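Local structure of putative tagatose-6-phosphate ketose/aldose isomerase (Escherichia coli, 3C3J) at residues A[14-19]-A[171-176]; A[159-164]-A[180-185]. The protein is a putative isomerase of the SIS (sugar isomerase) family, with two SIS domains in one chain, each holding a parallel beta-sheet flanked by helices. One frame throughout, in Å; residues are numbered along the deposited sequence.

Contact 1: A[14-19]-A[171-176]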
ATOM      1  N   THR A  14      26.006  -2.477 -19.063  1.00 20.62           N
ATOM      2  CA  THR A  14      25.069  -3.227 -18.237  1.00 19.77           C
ATOM      3  C   THR A  14      23.832  -3.615 -19.051  1.00 18.81           C
ATOM      4  O   THR A  14      23.404  -2.878 -19.942  1.00 19.05           O
ATOM      5  CB  THR A  14      24.644  -2.437 -16.947  1.00 19.68           C
ATOM      6  OG1 THR A  14      23.922  -1.243 -17.290  1.00 17.58           O
ATOM      7  CG2 THR A  14      25.883  -2.058 -16.092  1.00 19.73           C
ATOM      8  N   TRP A  15      23.273  -4.776 -18.745  1.00 17.72           N
ATOM      9  CA  TRP A  15      21.989  -5.186 -19.293  1.00 18.03           C
ATOM     10  C   TRP A  15      20.897  -4.207 -18.873  1.00 17.02           C
ATOM     11  O   TRP A  15      19.968  -3.965 -19.637  1.00 15.50           O
ATOM     12  CB  TRP A  15      21.598  -6.589 -18.811  1.00 19.55           C
ATOM     13  CG  TRP A  15      22.472  -7.678 -19.327  1.00 22.32           C
ATOM     14  CD1 TRP A  15      23.249  -8.549 -18.595  1.00 24.09           C
ATOM     15  CD2 TRP A  15      22.656  -8.028 -20.692  1.00 23.35           C
ATOM     16  NE1 TRP A  15      23.907  -9.414 -19.444  1.00 24.14           N
ATOM     17  CE2 TRP A  15      23.552  -9.119 -20.733  1.00 24.11           C
ATOM     18  CE3 TRP A  15      22.134  -7.540 -21.894  1.00 25.64           C
ATOM     19  CZ2 TRP A  15      23.950  -9.712 -21.929  1.00 25.37           C
ATOM     20  CZ3 TRP A  15      22.533  -8.148 -23.094  1.00 25.01           C
ATOM     21  CH2 TRP A  15      23.422  -9.220 -23.091  1.00 24.46           C
ATOM     22  N   THR A  16      21.003  -3.673 -17.652  1.00 15.94           N
ATOM     23  CA  THR A  16      19.978  -2.775 -17.112  1.00 16.39           C
ATOM     24  C   THR A  16      19.888  -1.514 -17.974  1.00 16.12           C
ATOM     25  O   THR A  16      18.782  -1.092 -18.335  1.00 15.34           O
ATOM     26  CB  THR A  16      20.202  -2.478 -15.601  1.00 15.73           C
ATOM     27  OG1 THR A  16      20.269  -3.721 -14.877  1.00 16.34           O
ATOM     28  CG2 THR A  16      19.052  -1.641 -15.018  1.00 16.12           C
ATOM     29  N   GLU A  17      21.034  -0.950 -18.362  1.00 15.97           N
ATOM     30  CA  GLU A  17      21.015   0.228 -19.222  1.00 16.19           C
ATOM     31  C   GLU A  17      20.407  -0.074 -20.585  1.00 16.23           C
ATOM     32  O   GLU A  17      19.607   0.718 -21.096  1.00 14.93           O
ATOM     33  CB  GLU A  17      22.404   0.841 -19.405  1.00 16.23           C
ATOM     34  CG  GLU A  17      22.335   2.060 -20.304  1.00 16.75           C
ATOM     35  CD  GLU A  17      23.668   2.721 -20.560  1.00 17.77           C
ATOM     36  OE1 GLU A  17      24.720   2.139 -20.193  1.00 18.36           O
ATOM     37  OE2 GLU A  17      23.650   3.817 -21.158  1.00 20.58           O
ATOM     38  N   GLU A  18      20.797  -1.208 -21.171  1.00 16.57           N
ATOM     39  CA  GLU A  18      20.248  -1.662 -22.442  1.00 16.46           C
ATOM     40  C   GLU A  18      18.721  -1.776 -22.378  1.00 15.97           C
ATOM     41  O   GLU A  18      18.014  -1.362 -23.285  1.00 15.42           O
ATOM     42  CB  GLU A  18      20.850  -3.016 -22.809  1.00 17.47           C
ATOM     43  CG  GLU A  18      20.601  -3.453 -24.264  1.00 20.28           C
ATOM     44  CD  GLU A  18      19.276  -4.181 -24.497  1.00 27.88           C
ATOM     45  OE1 GLU A  18      18.850  -4.942 -23.610  1.00 31.40           O
ATOM     46  OE2 GLU A  18      18.663  -3.991 -25.588  1.00 31.31           O
ATOM     47  N   GLU A  19      18.249  -2.335 -21.272  1.00 15.68           N
ATOM     48  CA  GLU A  19      16.838  -2.588 -21.040  1.00 15.88           C
ATOM     49  C   GLU A  19      16.060  -1.289 -20.795  1.00 14.87           C
ATOM     50  O   GLU A  19      14.912  -1.143 -21.223  1.00 14.63           O
ATOM     51  CB  GLU A  19      16.694  -3.641 -19.909  1.00 15.54           C
ATOM     52  CG  GLU A  19      17.138  -5.028 -20.469  1.00 16.59           C
ATOM     53  CD  GLU A  19      17.607  -6.057 -19.470  1.00 17.30           C
ATOM     54  OE1 GLU A  19      17.545  -5.833 -18.220  1.00 17.79           O
ATOM     55  OE2 GLU A  19      18.048  -7.130 -19.986  1.00 19.81           O
ATOM     56  N   ALA A 171      16.835  -6.103 -11.639  1.00 22.18           N
ATOM     57  CA  ALA A 171      15.795  -5.101 -11.496  1.00 21.59           C
ATOM     58  C   ALA A 171      15.020  -4.986 -12.809  1.00 21.32           C
ATOM     59  O   ALA A 171      15.608  -4.692 -13.849  1.00 21.25           O
ATOM     60  CB  ALA A 171      16.416  -3.779 -11.127  1.00 20.98           C
HETATM   61  N   MSE A 172      13.706  -5.179 -12.745  1.00 20.68           N
HETATM   62  CA  MSE A 172      12.845  -5.107 -13.925  1.00 21.72           C
HETATM   63  C   MSE A 172      12.704  -3.670 -14.395  1.00 19.14           C
HETATM   64  O   MSE A 172      12.487  -2.775 -13.587  1.00 18.61           O
HETATM   65  CB  MSE A 172      11.461  -5.647 -13.603  1.00 21.48           C
HETATM   66  CG  MSE A 172      11.396  -7.129 -13.317  1.00 25.09           C
HETATM   67 SE   MSE A 172       9.566  -7.593 -12.703  1.00 36.28          SE
HETATM   68  CE  MSE A 172       8.498  -7.139 -14.302  1.00 33.47           C
ATOM     69  N   THR A 173      12.839  -3.452 -15.694  1.00 17.09           N
ATOM     70  CA  THR A 173      12.649  -2.128 -16.299  1.00 16.01           C
ATOM     71  C   THR A 173      11.688  -2.275 -17.491  1.00 15.14           C
ATOM     72  O   THR A 173      10.464  -2.010 -17.358  1.00 14.14           O
ATOM     73  CB  THR A 173      14.009  -1.478 -16.698  1.00 15.96           C
ATOM     74  OG1 THR A 173      14.701  -2.285 -17.661  1.00 15.01           O
ATOM     75  CG2 THR A 173      14.900  -1.273 -15.451  1.00 13.88           C
ATOM     76  N   SER A 174      12.204  -2.701 -18.640  1.00 13.50           N
ATOM     77  CA  SER A 174      11.330  -2.829 -19.834  1.00 14.00           C
ATOM     78  C   SER A 174      10.216  -3.862 -19.670  1.00 12.99           C
ATOM     79  O   SER A 174       9.170  -3.739 -20.308  1.00 13.75           O
ATOM     80  CB  SER A 174      12.127  -3.119 -21.122  1.00 13.56           C
ATOM     81  OG  SER A 174      12.651  -4.434 -21.172  1.00 12.57           O
ATOM     82  N   SER A 175      10.417  -4.879 -18.838  1.00 13.48           N
ATOM     83  CA  SER A 175       9.358  -5.884 -18.602  1.00 13.60           C
ATOM     84  C   SER A 175       8.129  -5.197 -17.963  1.00 13.22           C
ATOM     85  O   SER A 175       7.017  -5.252 -18.507  1.00 13.89           O
ATOM     86  CB  SER A 175       9.877  -7.034 -17.742  1.00 12.05           C
ATOM     87  OG  SER A 175      10.487  -6.552 -16.562  1.00 16.43           O
ATOM     88  N   ILE A 176       8.352  -4.491 -16.863  1.00 12.99           N
ATOM     89  CA  ILE A 176       7.268  -3.821 -16.164  1.00 14.00           C
ATOM     90  C   ILE A 176       6.575  -2.760 -17.049  1.00 13.44           C
ATOM     91  O   ILE A 176       5.365  -2.772 -17.183  1.00 13.72           O
ATOM     92  CB  ILE A 176       7.676  -3.247 -14.763  1.00 15.84           C
ATOM     93  CG1 ILE A 176       6.488  -2.511 -14.121  1.00 18.36           C
ATOM     94  CG2 ILE A 176       8.869  -2.304 -14.815  1.00 16.82           C
ATOM     95  CD1 ILE A 176       6.325  -1.081 -14.487  1.00 20.97           C
TER
HETATM   96  O   HOH W   1      19.321  -4.930 -12.572  1.00 21.99           O
HETATM   97  O   HOH W   2      16.316  -4.203 -16.512  1.00 22.93           O
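Glu19 and Thr173 make the tight end of this contact, where CB of Glu19 lies 3.3 Å from OG1 of Thr173. Beside them, CB of Ser174 presses against the backbone O of Glu19 at 3.4 Å, and the Ser174 hydroxyl bonds to Asp167. Toward Thr16 the packing thins: the methyl groups of Thr16 and Thr173, on side chains that cross at about a right angle, come only to 4.2 Å between their CG2 atoms. Helix 15-21, its first turn N-capped by Thr14 OG1, meets the N-terminal end of helix 174-187 from the first SIS domain, while helices 235-249 and 335-356 of the second domain line the same region. No direct hydrogen bond spans the segments. On the loose flank one water donates to Thr16 OG1, which also bonds Asp362, and accepts from Ala171 N. Next to the Glu19-Thr173 contact another donates to Glu19 OE1 at 2.7 Å, accepts from Thr173 OG1 and reaches back to donate to Ala171 O. With CG anti to the carbonyl carbon (chi1 -72°), the extended Glu19 chain leads its carboxylate away from Thr173 to the backbone NH groups of Arg168 and Gly169, which hold OE2 and OE1 respectively.

Contact 2: A[159-164]-A[180-185]; sequences LLMPAE and MASCLA
Met161, modelled as selenomethionine, brings its selenium up to the hydroxyl of Ser182, with SE and OG 3.1 Å apart. The approach is end-on to one selenium bond: OG lies almost on the extension of the CG-SE bond of Met161, at a CG-SE-OG angle of about 172°. The short distance and near-linear direction would suit a weak chalcogen-type attraction, though close packing alone could also account for them. The terminal methyl adds a second touch, CE of Met161 resting 3.8 Å from CB of Ser182. That same methyl lies against Leu159 on its own segment, 3.5 Å from CG, while CD2 of Leu159 grazes CB of Ser182 at 4.5 Å. Two side chains from the strand end therefore converge on one small helix residue.

The bend in Met161 explains its reach. Its CB does not point straight at the helix, but turns at chi2 (-61°) and chi3 (91°) fold the chain over and bring SE and CE across. On the other side, the Ser182 hydroxyl is held by two hydrogen bonds, to the carbonyl O of Thr178 one turn earlier in its own helix and to OG of Ser30, which fix where it meets the selenium.

Further out, Leu159 and Met161 are placed by backbone hydrogen bonds to Pro137 and Thr139, which join strand 159-160 in parallel to strand 133-139 as the last strand of the first SIS-domain sheet. Helix 23-49 packs beside the contact, with Leu37 on Leu159 and Ser30 on Met161, and the far face of helix 174-187 meets helix 63-79, where Ile70 and Ile71 touch Met180, and Ile71 and Trp74 touch Leu184.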
ATOM      1  N   LEU A 159      -0.949 -13.227 -23.361  1.00 19.15           N
ATOM      2  CA  LEU A 159      -0.349 -12.214 -24.191  1.00 18.26           C
ATOM      3  C   LEU A 159       1.164 -12.182 -23.918  1.00 17.18           C
ATOM      4  O   LEU A 159       1.615 -11.919 -22.803  1.00 16.15           O
ATOM      5  CB  LEU A 159      -1.025 -10.894 -23.902  1.00 18.32           C
ATOM      6  CG  LEU A 159      -0.667  -9.655 -24.669  1.00 20.37           C
ATOM      7  CD1 LEU A 159      -0.806  -9.892 -26.184  1.00 22.41           C
ATOM      8  CD2 LEU A 159      -1.623  -8.542 -24.141  1.00 20.69           C
ATOM      9  N   LEU A 160       1.928 -12.438 -24.959  1.00 16.55           N
ATOM     10  CA  LEU A 160       3.383 -12.477 -24.866  1.00 16.46           C
ATOM     11  C   LEU A 160       3.994 -11.116 -25.185  1.00 16.11           C
ATOM     12  O   LEU A 160       3.631 -10.489 -26.195  1.00 16.79           O
ATOM     13  CB  LEU A 160       3.907 -13.532 -25.841  1.00 16.82           C
ATOM     14  CG  LEU A 160       5.378 -13.922 -25.731  1.00 17.01           C
ATOM     15  CD1 LEU A 160       5.711 -14.541 -24.370  1.00 18.35           C
ATOM     16  CD2 LEU A 160       5.730 -14.892 -26.896  1.00 17.02           C
HETATM   17  N   MSE A 161       4.931 -10.667 -24.356  1.00 15.52           N
HETATM   18  CA  MSE A 161       5.585  -9.363 -24.562  1.00 15.45           C
HETATM   19  C   MSE A 161       6.717  -9.569 -25.576  1.00 15.42           C
HETATM   20  O   MSE A 161       7.111 -10.728 -25.824  1.00 14.80           O
HETATM   21  CB  MSE A 161       6.139  -8.824 -23.241  1.00 15.29           C
HETATM   22  CG  MSE A 161       5.109  -8.554 -22.185  1.00 16.21           C
HETATM   23 SE   MSE A 161       3.794  -7.212 -22.740  1.00 22.37          SE
HETATM   24  CE  MSE A 161       2.368  -8.319 -23.562  1.00 14.98           C
ATOM     25  N   PRO A 162       7.218  -8.475 -26.192  1.00 15.05           N
ATOM     26  CA  PRO A 162       8.364  -8.629 -27.091  1.00 14.55           C
ATOM     27  C   PRO A 162       9.574  -9.259 -26.394  1.00 14.63           C
ATOM     28  O   PRO A 162       9.803  -9.058 -25.201  1.00 13.79           O
ATOM     29  CB  PRO A 162       8.646  -7.194 -27.560  1.00 14.70           C
ATOM     30  CG  PRO A 162       7.290  -6.488 -27.355  1.00 15.30           C
ATOM     31  CD  PRO A 162       6.771  -7.079 -26.118  1.00 14.67           C
ATOM     32  N   ALA A 163      10.317 -10.051 -27.147  1.00 14.40           N
ATOM     33  CA  ALA A 163      11.411 -10.855 -26.609  1.00 14.51           C
ATOM     34  C   ALA A 163      12.432 -10.056 -25.808  1.00 14.32           C
ATOM     35  O   ALA A 163      12.914 -10.538 -24.789  1.00 15.11           O
ATOM     36  CB  ALA A 163      12.100 -11.610 -27.719  1.00 15.00           C
ATOM     37  N   GLU A 164      12.755  -8.837 -26.246  1.00 14.42           N
ATOM     38  CA  GLU A 164      13.762  -8.032 -25.549  1.00 15.25           C
ATOM     39  C   GLU A 164      13.349  -7.606 -24.150  1.00 14.98           C
ATOM     40  O   GLU A 164      14.199  -7.187 -23.359  1.00 16.61           O
ATOM     41  CB  GLU A 164      14.165  -6.787 -26.350  1.00 14.98           C
ATOM     42  CG  GLU A 164      13.096  -5.648 -26.454  1.00 14.61           C
ATOM     43  CD  GLU A 164      12.125  -5.818 -27.599  1.00 15.72           C
ATOM     44  OE1 GLU A 164      11.888  -6.970 -28.008  1.00 15.92           O
ATOM     45  OE2 GLU A 164      11.610  -4.781 -28.095  1.00 16.27           O
HETATM   46  N   MSE A 180       2.747  -2.985 -18.495  1.00 14.75           N
HETATM   47  CA  MSE A 180       1.819  -1.951 -18.101  1.00 15.65           C
HETATM   48  C   MSE A 180       1.118  -1.295 -19.298  1.00 14.10           C
HETATM   49  O   MSE A 180      -0.100  -1.130 -19.302  1.00 12.84           O
HETATM   50  CB  MSE A 180       2.511  -0.882 -17.258  1.00 15.68           C
HETATM   51  CG  MSE A 180       1.537   0.156 -16.743  1.00 17.10           C
HETATM   52 SE   MSE A 180       2.218   1.060 -15.157  1.00 23.76          SE
HETATM   53  CE  MSE A 180       3.937   1.773 -15.881  1.00 17.63           C
ATOM     54  N   ALA A 181       1.903  -0.909 -20.297  1.00 13.73           N
ATOM     55  CA  ALA A 181       1.376  -0.316 -21.535  1.00 13.73           C
ATOM     56  C   ALA A 181       0.459  -1.292 -22.254  1.00 13.00           C
ATOM     57  O   ALA A 181      -0.587  -0.898 -22.773  1.00 12.46           O
ATOM     58  CB  ALA A 181       2.520   0.096 -22.457  1.00 12.64           C
ATOM     59  N   SER A 182       0.844  -2.569 -22.265  1.00 13.50           N
ATOM     60  CA  SER A 182       0.012  -3.603 -22.899  1.00 13.89           C
ATOM     61  C   SER A 182      -1.356  -3.746 -22.208  1.00 13.81           C
ATOM     62  O   SER A 182      -2.391  -3.784 -22.879  1.00 13.65           O
ATOM     63  CB  SER A 182       0.737  -4.946 -22.954  1.00 14.14           C
ATOM     64  OG  SER A 182       2.003  -4.783 -23.583  1.00 16.44           O
ATOM     65  N   CYS A 183      -1.351  -3.821 -20.882  1.00 13.51           N
ATOM     66  CA  CYS A 183      -2.590  -3.933 -20.118  1.00 13.43           C
ATOM     67  C   CYS A 183      -3.524  -2.746 -20.372  1.00 12.90           C
ATOM     68  O   CYS A 183      -4.696  -2.941 -20.641  1.00 13.06           O
ATOM     69  CB  CYS A 183      -2.322  -4.079 -18.619  1.00 12.75           C
ATOM     70  SG  CYS A 183      -3.812  -4.575 -17.693  1.00 15.60           S
ATOM     71  N   LEU A 184      -2.982  -1.531 -20.349  1.00 13.15           N
ATOM     72  CA  LEU A 184      -3.758  -0.340 -20.663  1.00 13.06           C
ATOM     73  C   LEU A 184      -4.359  -0.447 -22.077  1.00 13.89           C
ATOM     74  O   LEU A 184      -5.550  -0.172 -22.271  1.00 14.00           O
ATOM     75  CB  LEU A 184      -2.876   0.900 -20.533  1.00 13.81           C
ATOM     76  CG  LEU A 184      -2.478   1.372 -19.138  1.00 12.02           C
ATOM     77  CD1 LEU A 184      -1.368   2.453 -19.264  1.00 12.60           C
ATOM     78  CD2 LEU A 184      -3.677   1.934 -18.323  1.00 12.69           C
ATOM     79  N   ALA A 185      -3.559  -0.909 -23.043  1.00 13.33           N
ATOM     80  CA  ALA A 185      -3.989  -1.001 -24.440  1.00 13.33           C
ATOM     81  C   ALA A 185      -5.049  -2.050 -24.633  1.00 13.88           C
ATOM     82  O   ALA A 185      -5.919  -1.885 -25.472  1.00 13.83           O
ATOM     83  CB  ALA A 185      -2.820  -1.268 -25.369  1.00 13.74           C
TER

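From the N terminus the segments follow in the order 14-19, 159-164, 171-176 and 180-185, so the two contacts cross rather than nest. Contact 1 closes a long loop of 151 residues that holds helix 23-49 and all five strands of the first sheet, bringing the first helix of the chain to the start of helix 174-187. Contact 2 closes a short loop of 15 residues, from the last strand of that sheet to the middle of the same helix. Helix 174-187 is therefore common to both. Their centres are about 15 Å apart, yet they touch in packing where Ser174 OG lies 3.8 Å from Glu164 O.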